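Local structure of DnaJ homolog subfamily C member 3 (Mus musculus, 3IEG) at residues D93-L98 / S112-A117; R312-L317 / Q327-A332. The protein acts as a co-chaperone in the unfolded protein response of the endoplasmic reticulum, binding misfolded proteins through its TPR repeats and restraining the kinase GCN2. All blocks are in the same frame, centred on the assembly; numbering follows the deposited sequence.

Contact 1 of 2, residues D93-L98 / S112-A117; sequences DFKKVL and SQLVKA
Phe94, in helix 87-98 of the third tetratricopeptide repeat (TPR), packs against Gln113 and Leu114 of the long helix 104-132 that follows it. The two segments run roughly antiparallel, 151° between their directions, with axes 9.8 Å apart. Gln113 lies over one face of the Phe94 ring: its CB stands 3.4 Å from the ring centroid in a CH-pi contact, offset toward the rim, and CG follows at 3.6 Å from Phe94 CE1. The glutamine chain turns about its CB-CG bond (chi2 -69°), and the amide ends with its plane steep to the ring, 73° away from it. Its NE2 is hydrogen-bonded to His79 of helix 71-84, so the methylene part serves the phenyl ring while the amide reaches the other helix of the same repeat. Helices 71-84 and 87-98 are the antiparallel helix-turn-helix of TPR 3, and helix 104-132 packs on the second of them. Leu114 meets that helix with both of its methyls. Leu114 CD2 lies 3.7 Å from Phe94 CB, close to the root of the aromatic side chain, whereas Leu114 CD1 comes tip to tip with Leu98 CD1 at 3.6 Å. The aliphatic part of Lys95 crosses the leucine at about a right angle, its CG 3.8 Å from Leu114 CD1. Leu98 also rests on Ala110 and Glu111, earlier on helix 104-132. Asp93 leads away from the contact, to a salt bridge of its OD2 with Arg77 of helix 71-84.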
ATOM      1  N   ASP A  93      29.410   2.407 -14.772  1.00 34.13           N
ATOM      2  CA  ASP A  93      30.293   1.770 -13.790  1.00 34.00           C
ATOM      3  C   ASP A  93      30.835   0.419 -14.246  1.00 33.81           C
ATOM      4  O   ASP A  93      32.044   0.194 -14.187  1.00 33.97           O
ATOM      5  CB  ASP A  93      29.627   1.652 -12.417  1.00 33.76           C
ATOM      6  CG  ASP A  93      30.006   2.783 -11.488  1.00 34.05           C
ATOM      7  OD1 ASP A  93      30.812   3.638 -11.889  1.00 35.93           O
ATOM      8  OD2 ASP A  93      29.514   2.824 -10.345  1.00 35.34           O
ATOM      9  N   PHE A  94      29.958  -0.463 -14.712  1.00 33.42           N
ATOM     10  CA  PHE A  94      30.387  -1.751 -15.229  1.00 33.27           C
ATOM     11  C   PHE A  94      31.350  -1.592 -16.398  1.00 33.97           C
ATOM     12  O   PHE A  94      32.370  -2.269 -16.456  1.00 34.03           O
ATOM     13  CB  PHE A  94      29.198  -2.583 -15.681  1.00 32.75           C
ATOM     14  CG  PHE A  94      28.254  -2.964 -14.578  1.00 32.57           C
ATOM     15  CD1 PHE A  94      28.704  -3.676 -13.466  1.00 30.88           C
ATOM     16  CD2 PHE A  94      26.899  -2.646 -14.673  1.00 31.19           C
ATOM     17  CE1 PHE A  94      27.832  -4.025 -12.457  1.00 30.19           C
ATOM     18  CE2 PHE A  94      26.011  -3.014 -13.669  1.00 30.81           C
ATOM     19  CZ  PHE A  94      26.476  -3.705 -12.564  1.00 30.58           C
ATOM     20  N   LYS A  95      31.029  -0.701 -17.332  1.00 34.59           N
ATOM     21  CA  LYS A  95      31.904  -0.455 -18.469  1.00 35.20           C
ATOM     22  C   LYS A  95      33.303   0.015 -18.033  1.00 35.31           C
ATOM     23  O   LYS A  95      34.307  -0.447 -18.572  1.00 35.43           O
ATOM     24  CB  LYS A  95      31.264   0.537 -19.455  1.00 35.47           C
ATOM     25  CG  LYS A  95      30.340  -0.108 -20.482  1.00 35.55           C
ATOM     26  CD  LYS A  95      29.475   0.913 -21.238  1.00 35.98           C
ATOM     27  CE  LYS A  95      28.546   0.188 -22.241  1.00 38.00           C
ATOM     28  NZ  LYS A  95      27.196   0.836 -22.464  1.00 39.43           N
ATOM     29  N   LYS A  96      33.371   0.925 -17.066  1.00 35.47           N
ATOM     30  CA  LYS A  96      34.664   1.417 -16.581  1.00 35.93           C
ATOM     31  C   LYS A  96      35.478   0.345 -15.826  1.00 36.10           C
ATOM     32  O   LYS A  96      36.716   0.373 -15.835  1.00 36.00           O
ATOM     33  CB  LYS A  96      34.481   2.660 -15.718  1.00 35.73           C
ATOM     34  CG  LYS A  96      34.094   3.918 -16.498  1.00 36.67           C
ATOM     35  CD  LYS A  96      34.021   5.134 -15.576  1.00 36.75           C
ATOM     36  CE  LYS A  96      33.651   6.408 -16.330  1.00 38.91           C
ATOM     37  NZ  LYS A  96      33.304   7.541 -15.405  1.00 39.51           N
ATOM     38  N   VAL A  97      34.769  -0.581 -15.176  1.00 36.06           N
ATOM     39  CA  VAL A  97      35.366  -1.745 -14.543  1.00 36.16           C
ATOM     40  C   VAL A  97      36.124  -2.571 -15.591  1.00 36.79           C
ATOM     41  O   VAL A  97      37.278  -2.963 -15.363  1.00 36.97           O
ATOM     42  CB  VAL A  97      34.281  -2.611 -13.830  1.00 36.32           C
ATOM     43  CG1 VAL A  97      34.736  -4.054 -13.654  1.00 35.90           C
ATOM     44  CG2 VAL A  97      33.871  -1.995 -12.489  1.00 35.51           C
ATOM     45  N   LEU A  98      35.487  -2.808 -16.739  1.00 36.77           N
ATOM     46  CA  LEU A  98      36.100  -3.570 -17.820  1.00 37.16           C
ATOM     47  C   LEU A  98      37.411  -2.946 -18.304  1.00 37.68           C
ATOM     48  O   LEU A  98      38.278  -3.650 -18.802  1.00 37.81           O
ATOM     49  CB  LEU A  98      35.131  -3.736 -18.994  1.00 36.74           C
ATOM     50  CG  LEU A  98      33.920  -4.641 -18.783  1.00 36.58           C
ATOM     51  CD1 LEU A  98      33.038  -4.637 -20.008  1.00 35.26           C
ATOM     52  CD2 LEU A  98      34.341  -6.060 -18.448  1.00 36.47           C
ATOM     53  N   SER A 112      28.446  -9.886 -17.287  1.00 40.18           N
ATOM     54  CA  SER A 112      27.163 -10.464 -16.934  1.00 39.56           C
ATOM     55  C   SER A 112      26.147  -9.361 -16.569  1.00 39.20           C
ATOM     56  O   SER A 112      24.969  -9.422 -16.960  1.00 38.97           O
ATOM     57  CB  SER A 112      27.357 -11.437 -15.778  1.00 39.49           C
ATOM     58  OG  SER A 112      26.125 -11.954 -15.337  1.00 40.84           O
ATOM     59  N   GLN A 113      26.616  -8.344 -15.844  1.00 38.23           N
ATOM     60  CA  GLN A 113      25.759  -7.246 -15.437  1.00 37.40           C
ATOM     61  C   GLN A 113      25.458  -6.264 -16.580  1.00 37.39           C
ATOM     62  O   GLN A 113      24.434  -5.583 -16.549  1.00 37.62           O
ATOM     63  CB  GLN A 113      26.352  -6.521 -14.229  1.00 37.33           C
ATOM     64  CG  GLN A 113      26.402  -7.330 -12.921  1.00 35.71           C
ATOM     65  CD  GLN A 113      25.031  -7.590 -12.334  1.00 35.61           C
ATOM     66  OE1 GLN A 113      24.267  -8.403 -12.848  1.00 34.72           O
ATOM     67  NE2 GLN A 113      24.716  -6.909 -11.237  1.00 35.31           N
ATOM     68  N   LEU A 114      26.327  -6.203 -17.588  1.00 36.87           N
ATOM     69  CA  LEU A 114      26.082  -5.354 -18.759  1.00 36.50           C
ATOM     70  C   LEU A 114      25.057  -5.954 -19.700  1.00 36.51           C
ATOM     71  O   LEU A 114      24.310  -5.218 -20.351  1.00 36.24           O
ATOM     72  CB  LEU A 114      27.369  -5.024 -19.531  1.00 36.22           C
ATOM     73  CG  LEU A 114      28.256  -3.884 -19.011  1.00 35.30           C
ATOM     74  CD1 LEU A 114      29.498  -3.800 -19.865  1.00 35.49           C
ATOM     75  CD2 LEU A 114      27.560  -2.520 -18.976  1.00 33.29           C
ATOM     76  N   VAL A 115      25.022  -7.284 -19.777  1.00 36.66           N
ATOM     77  CA  VAL A 115      23.997  -7.955 -20.574  1.00 36.58           C
ATOM     78  C   VAL A 115      22.650  -7.648 -19.942  1.00 36.76           C
ATOM     79  O   VAL A 115      21.724  -7.220 -20.632  1.00 37.01           O
ATOM     80  CB  VAL A 115      24.215  -9.481 -20.686  1.00 36.75           C
ATOM     81  CG1 VAL A 115      22.991 -10.167 -21.319  1.00 36.39           C
ATOM     82  CG2 VAL A 115      25.479  -9.787 -21.491  1.00 36.45           C
ATOM     83  N   LYS A 116      22.575  -7.814 -18.623  1.00 36.49           N
ATOM     84  CA  LYS A 116      21.333  -7.639 -17.898  1.00 36.86           C
ATOM     85  C   LYS A 116      20.827  -6.196 -17.838  1.00 36.67           C
ATOM     86  O   LYS A 116      19.621  -5.973 -17.906  1.00 36.50           O
ATOM     87  CB  LYS A 116      21.448  -8.208 -16.490  1.00 37.17           C
ATOM     88  CG  LYS A 116      20.116  -8.658 -15.933  1.00 38.34           C
ATOM     89  CD  LYS A 116      20.242  -9.002 -14.471  1.00 42.83           C
ATOM     90  CE  LYS A 116      21.011 -10.312 -14.244  1.00 44.17           C
ATOM     91  NZ  LYS A 116      20.762 -10.831 -12.865  1.00 44.17           N
ATOM     92  N   ALA A 117      21.737  -5.234 -17.693  1.00 36.46           N
ATOM     93  CA  ALA A 117      21.381  -3.813 -17.676  1.00 36.37           C
ATOM     94  C   ALA A 117      20.725  -3.425 -18.992  1.00 36.72           C
ATOM     95  O   ALA A 117      19.702  -2.742 -19.026  1.00 36.33           O
ATOM     96  CB  ALA A 117      22.612  -2.962 -17.435  1.00 35.81           C
TER

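Contact 2 of 2, residues R312-L317 / Q327-A332; sequences RAEAYL and QDYEAA
Helix segments 312-317 and 327-332 pack nearly antiparallel, 163° between their directions and 9.3 Å between their axes, with Ala313 and Asp328 facing each other at the closest backbone approach. They belong to the two helices of TPR 9, 306-318 and 322-333, which form the helix-turn-helix hairpin of the repeat. Arg312 grips Asp328 side-on with two nitrogens. Its NE donates to Asp328 OD2 at 2.6 Å, and its NH2 donates to Asp328 OD1 at 2.8 Å; each oxygen receives its proton on the syn lone pair, and both bonds are fairly straight. A further NH2 bond to OD2 is weak and bent. Guanidinium and carboxylate are nearly coplanar, 8° apart. The arginine leaves its helix with CG anti to the backbone N (chi1 -168°) and turns at chi3, which presents the NE side of the group to the acid. Tyr316 brings the edge of its ring to the same carboxylate, CE1 lying 3.4 Å from Asp328 OD2, and its hydroxyl oxygen stands above one guanidinium face, toward the rim. Next along the helices, Ala313 places its methyl over one face of the Tyr329 ring, CB 3.8 Å from the centroid in a CH-pi contact. Past it, the Tyr329 hydroxyl oxygen meets Glu314 CG at 3.8 Å, while the Glu314 carboxylate turns to a salt bridge with Lys284. Arg312 NH1 is bonded to Ser296 of helix 288-301, so the cation joins three helices. Held by paired bonds in one plane, the buried Asp328 carboxylate has its charge balanced across the hairpin, which would be expected to favour its ionised form and to limit rotation of the guanidinium.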
ATOM      1  N   ARG A 312     -34.810  -5.837   6.129  1.00 43.31           N
ATOM      2  CA  ARG A 312     -36.076  -5.886   5.394  1.00 43.67           C
ATOM      3  C   ARG A 312     -36.960  -7.015   5.927  1.00 44.15           C
ATOM      4  O   ARG A 312     -38.157  -6.816   6.145  1.00 44.35           O
ATOM      5  CB  ARG A 312     -35.887  -6.019   3.882  1.00 43.47           C
ATOM      6  CG  ARG A 312     -37.190  -5.784   3.127  1.00 43.39           C
ATOM      7  CD  ARG A 312     -37.001  -5.584   1.651  1.00 42.80           C
ATOM      8  NE  ARG A 312     -36.662  -6.843   1.005  1.00 43.81           N
ATOM      9  CZ  ARG A 312     -36.485  -7.003  -0.302  1.00 43.76           C
ATOM     10  NH1 ARG A 312     -36.607  -5.972  -1.136  1.00 42.83           N
ATOM     11  NH2 ARG A 312     -36.176  -8.203  -0.769  1.00 43.96           N
ATOM     12  N   ALA A 313     -36.366  -8.187   6.150  1.00 44.38           N
ATOM     13  CA  ALA A 313     -37.068  -9.281   6.795  1.00 44.75           C
ATOM     14  C   ALA A 313     -37.728  -8.788   8.081  1.00 45.15           C
ATOM     15  O   ALA A 313     -38.947  -8.822   8.200  1.00 45.16           O
ATOM     16  CB  ALA A 313     -36.121 -10.437   7.077  1.00 44.81           C
ATOM     17  N   GLU A 314     -36.932  -8.302   9.029  1.00 45.78           N
ATOM     18  CA  GLU A 314     -37.490  -7.799  10.280  1.00 46.77           C
ATOM     19  C   GLU A 314     -38.665  -6.832  10.063  1.00 46.27           C
ATOM     20  O   GLU A 314     -39.622  -6.837  10.835  1.00 46.47           O
ATOM     21  CB  GLU A 314     -36.408  -7.170  11.162  1.00 46.65           C
ATOM     22  CG  GLU A 314     -35.766  -8.145  12.156  1.00 48.27           C
ATOM     23  CD  GLU A 314     -34.725  -7.477  13.074  1.00 49.20           C
ATOM     24  OE1 GLU A 314     -35.023  -6.384  13.628  1.00 52.76           O
ATOM     25  OE2 GLU A 314     -33.613  -8.048  13.245  1.00 51.25           O
ATOM     26  N   ALA A 315     -38.603  -6.030   9.004  1.00 46.09           N
ATOM     27  CA  ALA A 315     -39.681  -5.091   8.700  1.00 45.97           C
ATOM     28  C   ALA A 315     -40.932  -5.785   8.153  1.00 46.09           C
ATOM     29  O   ALA A 315     -42.046  -5.337   8.417  1.00 46.03           O
ATOM     30  CB  ALA A 315     -39.207  -4.026   7.748  1.00 45.64           C
ATOM     31  N   TYR A 316     -40.746  -6.868   7.396  1.00 46.36           N
ATOM     32  CA  TYR A 316     -41.871  -7.650   6.861  1.00 46.62           C
ATOM     33  C   TYR A 316     -42.725  -8.286   7.953  1.00 46.98           C
ATOM     34  O   TYR A 316     -43.941  -8.391   7.809  1.00 46.60           O
ATOM     35  CB  TYR A 316     -41.389  -8.734   5.901  1.00 46.18           C
ATOM     36  CG  TYR A 316     -41.130  -8.246   4.500  1.00 46.42           C
ATOM     37  CD1 TYR A 316     -40.069  -8.759   3.749  1.00 45.73           C
ATOM     38  CD2 TYR A 316     -41.938  -7.266   3.917  1.00 46.65           C
ATOM     39  CE1 TYR A 316     -39.824  -8.316   2.464  1.00 44.86           C
ATOM     40  CE2 TYR A 316     -41.692  -6.811   2.622  1.00 45.77           C
ATOM     41  CZ  TYR A 316     -40.636  -7.345   1.910  1.00 45.61           C
ATOM     42  OH  TYR A 316     -40.390  -6.904   0.633  1.00 46.66           O
ATOM     43  N   LEU A 317     -42.066  -8.706   9.031  1.00 47.71           N
ATOM     44  CA  LEU A 317     -42.715  -9.338  10.175  1.00 48.68           C
ATOM     45  C   LEU A 317     -43.654  -8.401  10.943  1.00 49.35           C
ATOM     46  O   LEU A 317     -44.715  -8.830  11.406  1.00 49.37           O
ATOM     47  CB  LEU A 317     -41.664  -9.919  11.134  1.00 48.72           C
ATOM     48  CG  LEU A 317     -40.811 -11.103  10.675  1.00 49.01           C
ATOM     49  CD1 LEU A 317     -39.712 -11.387  11.694  1.00 49.28           C
ATOM     50  CD2 LEU A 317     -41.667 -12.341  10.454  1.00 48.60           C
ATOM     51  N   GLN A 327     -38.520 -15.526   2.855  1.00 61.09           N
ATOM     52  CA  GLN A 327     -37.881 -15.500   1.553  1.00 61.41           C
ATOM     53  C   GLN A 327     -36.613 -14.644   1.570  1.00 61.62           C
ATOM     54  O   GLN A 327     -35.621 -14.985   0.919  1.00 61.80           O
ATOM     55  CB  GLN A 327     -38.859 -14.985   0.507  1.00 61.39           C
ATOM     56  CG  GLN A 327     -38.380 -15.138  -0.915  1.00 62.54           C
ATOM     57  CD  GLN A 327     -39.198 -14.309  -1.879  1.00 64.47           C
ATOM     58  OE1 GLN A 327     -38.658 -13.467  -2.602  1.00 65.48           O
ATOM     59  NE2 GLN A 327     -40.512 -14.526  -1.883  1.00 64.66           N
ATOM     60  N   ASP A 328     -36.649 -13.543   2.320  1.00 61.66           N
ATOM     61  CA  ASP A 328     -35.475 -12.686   2.499  1.00 61.47           C
ATOM     62  C   ASP A 328     -34.407 -13.304   3.412  1.00 61.51           C
ATOM     63  O   ASP A 328     -33.218 -13.132   3.155  1.00 61.56           O
ATOM     64  CB  ASP A 328     -35.871 -11.277   2.972  1.00 61.19           C
ATOM     65  CG  ASP A 328     -36.101 -10.297   1.812  1.00 60.81           C
ATOM     66  OD1 ASP A 328     -35.839 -10.646   0.641  1.00 60.96           O
ATOM     67  OD2 ASP A 328     -36.537  -9.160   2.074  1.00 59.85           O
ATOM     68  N   TYR A 329     -34.815 -14.023   4.460  1.00 61.64           N
ATOM     69  CA  TYR A 329     -33.853 -14.739   5.319  1.00 61.92           C
ATOM     70  C   TYR A 329     -33.150 -15.865   4.554  1.00 62.58           C
ATOM     71  O   TYR A 329     -31.943 -16.055   4.690  1.00 62.71           O
ATOM     72  CB  TYR A 329     -34.501 -15.297   6.601  1.00 61.37           C
ATOM     73  CG  TYR A 329     -34.572 -14.330   7.772  1.00 60.77           C
ATOM     74  CD1 TYR A 329     -35.799 -13.950   8.310  1.00 60.95           C
ATOM     75  CD2 TYR A 329     -33.417 -13.804   8.351  1.00 60.62           C
ATOM     76  CE1 TYR A 329     -35.875 -13.062   9.389  1.00 60.88           C
ATOM     77  CE2 TYR A 329     -33.484 -12.909   9.430  1.00 60.43           C
ATOM     78  CZ  TYR A 329     -34.717 -12.545   9.941  1.00 60.41           C
ATOM     79  OH  TYR A 329     -34.805 -11.670  10.998  1.00 59.49           O
ATOM     80  N   GLU A 330     -33.913 -16.596   3.745  1.00 63.41           N
ATOM     81  CA  GLU A 330     -33.371 -17.671   2.917  1.00 64.36           C
ATOM     82  C   GLU A 330     -32.311 -17.190   1.924  1.00 64.83           C
ATOM     83  O   GLU A 330     -31.304 -17.867   1.713  1.00 65.07           O
ATOM     84  CB  GLU A 330     -34.501 -18.415   2.194  1.00 64.43           C
ATOM     85  CG  GLU A 330     -35.132 -19.525   3.037  1.00 64.82           C
ATOM     86  CD  GLU A 330     -36.554 -19.876   2.622  1.00 65.25           C
ATOM     87  OE1 GLU A 330     -37.037 -19.352   1.592  1.00 65.90           O
ATOM     88  OE2 GLU A 330     -37.191 -20.685   3.333  1.00 64.73           O
ATOM     89  N   ALA A 331     -32.544 -16.024   1.327  1.00 65.48           N
ATOM     90  CA  ALA A 331     -31.578 -15.399   0.426  1.00 66.28           C
ATOM     91  C   ALA A 331     -30.288 -15.020   1.163  1.00 66.97           C
ATOM     92  O   ALA A 331     -29.187 -15.197   0.633  1.00 67.08           O
ATOM     93  CB  ALA A 331     -32.195 -14.175  -0.256  1.00 66.06           C
ATOM     94  N   ALA A 332     -30.433 -14.508   2.385  1.00 67.70           N
ATOM     95  CA  ALA A 332     -29.293 -14.140   3.207  1.00 68.51           C
ATOM     96  C   ALA A 332     -28.526 -15.378   3.649  1.00 69.27           C
ATOM     97  O   ALA A 332     -27.296 -15.386   3.623  1.00 69.36           O
ATOM     98  CB  ALA A 332     -29.741 -13.334   4.408  1.00 68.40           C
TER

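How the contacts relate
Contact 1 closes before contact 2 opens, and the two lie on opposite sides of the chain's centre, about 69 Å between centres and about 51 Å between nearest atoms. They share no helix. Contact 1 joins the second helix of TPR 3 to the long helix 104-132 that leads into TPR 4, whereas contact 2 lies within the hairpin of TPR 9. Both are antiparallel helix packings, one in the N-terminal third of the chain and the other close to its C-terminal end. Their separation reflects the elongated repeat array of this TPR fragment, which lacks the J domain that contacts HSPA8. The groove for misfolded proteins lies in the first two repeats: contact 1 begins in the very next one, contact 2 far along the array.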